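PDB 4G1P: Cys-Gly metallodipeptidase DUG1 from Saccharomyces cerevisiae, which hydrolyses the dipeptide Cys-Gly with high specificity as a metallopeptidase and serves as the catalytic component of the glutathione-degrading complex. Local coordinates for residues 193-206 and 433-447. Residues are numbered along the deposited sequence; the frame is centred on the assembly and turned at random.
Sequences VDAVCISDNYWLGT and LNTSVLLLPMGRGDD
V196, C197 and I198 pair in parallel register with V437, L438 and L439, and V196 and I198 supply the hydrogen-bonding groups: V196 N gives to S436 O, L438 N to V196 O (2.9 Å), I198 N to L438 O and L440 N to I198 O (2.8 Å). Beyond the strands the backbones meet again, where W203 N gives a straight bond to G443 O (2.7 Å, 170° at the hydrogen) and G445 N reaches G205 O from above the carbonyl plane.

Apolar side chains cover both faces of the pairing. On the face of V196 and I198, L439 CD2 presses on I198 CB (3.5 Å), the two side chains running side by side, while L433 CD1 meets V196 CG2. On the other face the C197 rotation (chi1 -170°) sets SG beside the carbonyl carbon, where it touches L438 CD2 and L440 CB, and helix 397-410 packs over L438.

These are two neighbouring strands of the mixed sheet in the catalytic domain of this M20 peptidase, 437-439 lying at its edge and 195-198 between it and 96-102. The loop after 195-198 carries the zinc ligand D200, and the Y202 side chain approaches zinc and the bound glycine.

The S199 hydroxyl and two waters tie the loops together. S199 OG donates to L440 O (2.8 Å), and a water links S199 OG, N201 O and M442 N; another bridges N201 O and G443 N.

The W203 ring carries G443 O over one face, with P441 CG 4.0 Å from W203 CD1, and W203 NE1 gives to an in-plane water (3.0 Å) that donates to P441 O. Without the indole, as with an alanine here, P441 CG and G443 O would probably lose the ring they pack against, and the water its N-H donor. Farther on, R444 lays its guanidinium face against T206 O while R444 NE forms a salt bridge with D457 and a hydrogen bond with N460.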
loop_
_atom_site.group_PDB
_atom_site.type_symbol
_atom_site.label_atom_id
_atom_site.label_comp_id
_atom_site.label_asym_id
_atom_site.label_seq_id
_atom_site.Cartn_x
_atom_site.Cartn_y
_atom_site.Cartn_z
ATOM N N VAL A 193 27.014 -14.626 33.618
ATOM C CA VAL A 193 26.774 -13.216 33.345
ATOM C C VAL A 193 26.473 -12.422 34.612
ATOM O O VAL A 193 25.670 -12.846 35.438
ATOM C CB VAL A 193 25.638 -13.029 32.318
ATOM C CG1 VAL A 193 25.331 -11.571 32.149
ATOM C CG2 VAL A 193 26.025 -13.640 30.983
ATOM N N ASP A 194 27.121 -11.272 34.765
ATOM C CA ASP A 194 26.898 -10.432 35.935
ATOM C C ASP A 194 26.034 -9.208 35.653
ATOM O O ASP A 194 25.566 -8.537 36.575
ATOM C CB ASP A 194 28.233 -9.992 36.533
ATOM C CG ASP A 194 29.071 -11.158 36.962
ATOM O OD1 ASP A 194 28.544 -12.019 37.695
ATOM O OD2 ASP A 194 30.241 -11.235 36.542
ATOM N N ALA A 195 25.824 -8.916 34.379
ATOM C CA ALA A 195 25.177 -7.673 34.008
ATOM C C ALA A 195 24.939 -7.689 32.524
ATOM O O ALA A 195 25.657 -8.357 31.782
ATOM C CB ALA A 195 26.048 -6.478 34.389
ATOM N N VAL A 196 23.921 -6.950 32.102
ATOM C CA VAL A 196 23.600 -6.827 30.698
ATOM C C VAL A 196 23.515 -5.356 30.311
ATOM O O VAL A 196 22.862 -4.557 30.994
ATOM C CB VAL A 196 22.292 -7.543 30.368
ATOM C CG1 VAL A 196 21.829 -7.197 28.947
ATOM C CG2 VAL A 196 22.468 -9.042 30.540
ATOM N N CYS A 197 24.202 -5.006 29.222
ATOM C CA CYS A 197 24.115 -3.672 28.651
ATOM C C CYS A 197 23.546 -3.704 27.229
ATOM O O CYS A 197 23.886 -4.582 26.424
ATOM C CB CYS A 197 25.482 -3.005 28.627
ATOM S SG CYS A 197 25.313 -1.284 28.209
ATOM N N ILE A 198 22.679 -2.749 26.919
ATOM C CA ILE A 198 22.088 -2.663 25.595
ATOM C C ILE A 198 22.222 -1.249 25.079
ATOM O O ILE A 198 21.866 -0.294 25.778
ATOM C CB ILE A 198 20.596 -3.017 25.616
ATOM C CG1 ILE A 198 20.396 -4.496 25.900
ATOM C CG2 ILE A 198 19.948 -2.681 24.286
ATOM C CD1 ILE A 198 18.930 -4.871 26.107
ATOM N N SER A 199 22.741 -1.113 23.863
ATOM C CA SER A 199 22.768 0.169 23.198
ATOM C C SER A 199 21.850 0.091 21.996
ATOM O O SER A 199 22.252 -0.342 20.925
ATOM C CB SER A 199 24.186 0.495 22.759
ATOM O OG SER A 199 24.267 1.819 22.290
ATOM N N ASP A 200 20.607 0.505 22.173
ATOM C CA ASP A 200 19.607 0.324 21.138
ATOM C C ASP A 200 18.485 1.342 21.266
ATOM O O ASP A 200 17.325 1.042 20.997
ATOM C CB ASP A 200 19.027 -1.085 21.228
ATOM C CG ASP A 200 18.557 -1.617 19.883
ATOM O OD1 ASP A 200 18.621 -0.887 18.873
ATOM O OD2 ASP A 200 18.107 -2.776 19.835
ATOM N N ASN A 201 18.830 2.541 21.708
ATOM C CA ASN A 201 17.897 3.652 21.694
ATOM C C ASN A 201 18.676 4.940 21.571
ATOM O O ASN A 201 19.805 4.916 21.114
ATOM C CB ASN A 201 16.985 3.641 22.923
ATOM C CG ASN A 201 17.730 3.905 24.212
ATOM O OD1 ASN A 201 18.812 3.355 24.448
ATOM N ND2 ASN A 201 17.160 4.768 25.051
ATOM N N TYR A 202 18.087 6.061 21.979
ATOM C CA TYR A 202 18.626 7.383 21.638
ATOM C C TYR A 202 18.474 8.329 22.797
ATOM O O TYR A 202 17.676 8.080 23.696
ATOM C CB TYR A 202 17.872 7.952 20.426
ATOM C CG TYR A 202 17.421 6.846 19.520
ATOM C CD1 TYR A 202 16.188 6.222 19.714
ATOM C CD2 TYR A 202 18.259 6.360 18.525
ATOM C CE1 TYR A 202 15.794 5.162 18.912
ATOM C CE2 TYR A 202 17.871 5.311 17.721
ATOM C CZ TYR A 202 16.642 4.712 17.912
ATOM O OH TYR A 202 16.258 3.656 17.110
ATOM N N TRP A 203 19.228 9.426 22.757
ATOM C CA TRP A 203 19.025 10.529 23.683
ATOM C C TRP A 203 17.623 11.014 23.473
ATOM O O TRP A 203 17.057 10.853 22.395
ATOM C CB TRP A 203 19.953 11.696 23.366
ATOM C CG TRP A 203 21.387 11.435 23.587
ATOM C CD1 TRP A 203 21.949 10.293 24.071
ATOM C CD2 TRP A 203 22.466 12.342 23.336
ATOM N NE1 TRP A 203 23.316 10.428 24.132
ATOM C CE2 TRP A 203 23.659 11.678 23.685
ATOM C CE3 TRP A 203 22.540 13.647 22.844
ATOM C CZ2 TRP A 203 24.909 12.279 23.569
ATOM C CZ3 TRP A 203 23.781 14.240 22.727
ATOM C CH2 TRP A 203 24.948 13.556 23.090
ATOM N N LEU A 204 17.067 11.633 24.497
ATOM C CA LEU A 204 15.750 12.237 24.394
ATOM C C LEU A 204 15.708 13.316 23.307
ATOM O O LEU A 204 14.768 13.399 22.513
ATOM C CB LEU A 204 15.394 12.851 25.744
ATOM C CG LEU A 204 14.117 13.670 25.789
ATOM C CD1 LEU A 204 12.963 12.746 25.508
ATOM C CD2 LEU A 204 14.002 14.316 27.162
ATOM N N GLY A 205 16.735 14.150 23.292
ATOM C CA GLY A 205 16.780 15.293 22.410
ATOM C C GLY A 205 18.087 15.219 21.671
ATOM O O GLY A 205 18.586 14.121 21.419
ATOM N N THR A 206 18.660 16.371 21.346
ATOM C CA THR A 206 19.870 16.377 20.543
ATOM C C THR A 206 21.097 16.973 21.230
ATOM O O THR A 206 22.173 16.996 20.647
ATOM C CB THR A 206 19.648 17.139 19.243
ATOM O OG1 THR A 206 19.455 18.525 19.539
ATOM C CG2 THR A 206 18.432 16.589 18.498
ATOM N N LEU A 433 18.153 -14.136 33.522
ATOM C CA LEU A 433 19.535 -14.183 33.968
ATOM C C LEU A 433 19.651 -13.683 35.399
ATOM O O LEU A 433 20.674 -13.886 36.061
ATOM C CB LEU A 433 20.438 -13.356 33.042
ATOM C CG LEU A 433 20.536 -13.748 31.563
ATOM C CD1 LEU A 433 21.704 -13.024 30.890
ATOM C CD2 LEU A 433 20.618 -15.277 31.353
ATOM N N ASN A 434 18.588 -13.041 35.868
ATOM C CA ASN A 434 18.577 -12.360 37.165
ATOM C C ASN A 434 19.772 -11.447 37.387
ATOM O O ASN A 434 20.569 -11.665 38.289
ATOM C CB ASN A 434 18.400 -13.350 38.315
ATOM C CG ASN A 434 17.048 -14.055 38.266
ATOM O OD1 ASN A 434 16.969 -15.233 37.906
ATOM N ND2 ASN A 434 15.973 -13.331 38.611
ATOM N N THR A 435 19.889 -10.440 36.529
ATOM C CA THR A 435 20.880 -9.386 36.676
ATOM C C THR A 435 20.190 -8.070 36.372
ATOM O O THR A 435 19.029 -8.057 35.971
ATOM C CB THR A 435 22.026 -9.540 35.676
ATOM O OG1 THR A 435 21.483 -9.819 34.378
ATOM C CG2 THR A 435 22.946 -10.669 36.090
ATOM N N SER A 436 20.906 -6.968 36.552
ATOM C CA SER A 436 20.394 -5.675 36.155
ATOM C C SER A 436 20.644 -5.454 34.668
ATOM O O SER A 436 21.541 -6.056 34.081
ATOM C CB SER A 436 21.076 -4.575 36.943
ATOM O OG SER A 436 22.470 -4.608 36.711
ATOM N N VAL A 437 19.844 -4.589 34.061
ATOM C CA VAL A 437 20.056 -4.213 32.679
ATOM C C VAL A 437 20.217 -2.714 32.611
ATOM O O VAL A 437 19.481 -1.980 33.266
ATOM C CB VAL A 437 18.875 -4.626 31.784
ATOM C CG1 VAL A 437 19.028 -4.029 30.396
ATOM C CG2 VAL A 437 18.767 -6.159 31.706
ATOM N N LEU A 438 21.203 -2.270 31.835
ATOM C CA LEU A 438 21.405 -0.856 31.554
ATOM C C LEU A 438 21.183 -0.545 30.065
ATOM O O LEU A 438 21.678 -1.269 29.198
ATOM C CB LEU A 438 22.821 -0.471 31.943
ATOM C CG LEU A 438 23.333 0.818 31.314
ATOM C CD1 LEU A 438 22.698 2.015 31.987
ATOM C CD2 LEU A 438 24.847 0.879 31.411
ATOM N N LEU A 439 20.450 0.525 29.765
ATOM C CA LEU A 439 20.346 0.997 28.386
ATOM C C LEU A 439 21.213 2.224 28.142
ATOM O O LEU A 439 21.012 3.262 28.760
ATOM C CB LEU A 439 18.904 1.324 28.031
ATOM C CG LEU A 439 17.904 0.206 28.235
ATOM C CD1 LEU A 439 16.594 0.653 27.668
ATOM C CD2 LEU A 439 18.381 -1.059 27.572
ATOM N N LEU A 440 22.159 2.098 27.217
ATOM C CA LEU A 440 23.161 3.133 26.949
ATOM C C LEU A 440 23.018 3.657 25.531
ATOM O O LEU A 440 23.720 3.209 24.623
ATOM C CB LEU A 440 24.566 2.540 27.088
ATOM C CG LEU A 440 25.719 3.363 27.663
ATOM C CD1 LEU A 440 27.035 2.747 27.263
ATOM C CD2 LEU A 440 25.658 4.826 27.275
ATOM N N PRO A 441 22.125 4.626 25.336
ATOM C CA PRO A 441 21.849 5.189 24.007
ATOM C C PRO A 441 23.094 5.767 23.349
ATOM O O PRO A 441 23.850 6.506 23.967
ATOM C CB PRO A 441 20.868 6.324 24.304
ATOM C CG PRO A 441 21.168 6.716 25.712
ATOM C CD PRO A 441 21.508 5.414 26.414
ATOM N N MET A 442 23.311 5.436 22.088
ATOM C CA MET A 442 24.392 6.073 21.377
ATOM C C MET A 442 23.920 7.361 20.743
ATOM O O MET A 442 24.478 8.429 21.004
ATOM C CB MET A 442 24.966 5.159 20.306
ATOM C CG MET A 442 25.990 5.845 19.427
ATOM S SD MET A 442 27.086 4.636 18.707
ATOM C CE MET A 442 28.361 4.515 19.968
ATOM N N GLY A 443 22.890 7.265 19.909
ATOM C CA GLY A 443 22.502 8.393 19.084
ATOM C C GLY A 443 21.538 9.407 19.679
ATOM O O GLY A 443 21.151 9.331 20.856
ATOM N N ARG A 444 21.151 10.366 18.837
ATOM C CA ARG A 444 20.235 11.432 19.221
ATOM C C ARG A 444 18.806 11.085 18.845
ATOM O O ARG A 444 18.568 10.162 18.071
ATOM C CB ARG A 444 20.640 12.745 18.563
ATOM C CG ARG A 444 22.125 13.034 18.653
ATOM C CD ARG A 444 22.413 14.439 18.201
ATOM N NE ARG A 444 23.843 14.728 18.181
ATOM C CZ ARG A 444 24.368 15.818 17.629
ATOM N NH1 ARG A 444 23.572 16.716 17.050
ATOM N NH2 ARG A 444 25.683 16.009 17.644
ATOM N N GLY A 445 17.853 11.830 19.395
ATOM C CA GLY A 445 16.448 11.520 19.201
ATOM C C GLY A 445 15.904 11.953 17.855
ATOM O O GLY A 445 14.722 11.763 17.574
ATOM N N ASP A 446 16.758 12.556 17.032
ATOM C CA ASP A 446 16.357 12.980 15.699
ATOM C C ASP A 446 17.139 12.228 14.631
ATOM O O ASP A 446 17.328 12.720 13.525
ATOM C CB ASP A 446 16.522 14.492 15.532
ATOM C CG ASP A 446 17.985 14.938 15.454
ATOM O OD1 ASP A 446 18.892 14.147 15.776
ATOM O OD2 ASP A 446 18.224 16.108 15.082
ATOM N N ASP A 447 17.598 11.036 14.978
ATOM C CA ASP A 447 18.424 10.246 14.082
ATOM C C ASP A 447 17.622 9.692 12.892
ATOM O O ASP A 447 18.181 9.279 11.883
ATOM C CB ASP A 447 19.136 9.132 14.874
ATOM C CG ASP A 447 20.365 9.646 15.615
ATOM O OD1 ASP A 447 20.557 10.871 15.645
ATOM O OD2 ASP A 447 21.146 8.838 16.161
HETATM O O HOH W 1 23.907 -6.862 37.325
HETATM O O HOH W 2 21.922 3.019 21.126
HETATM O O HOH W 3 21.898 5.175 18.822
HETATM O O HOH W 4 25.139 8.374 25.291
#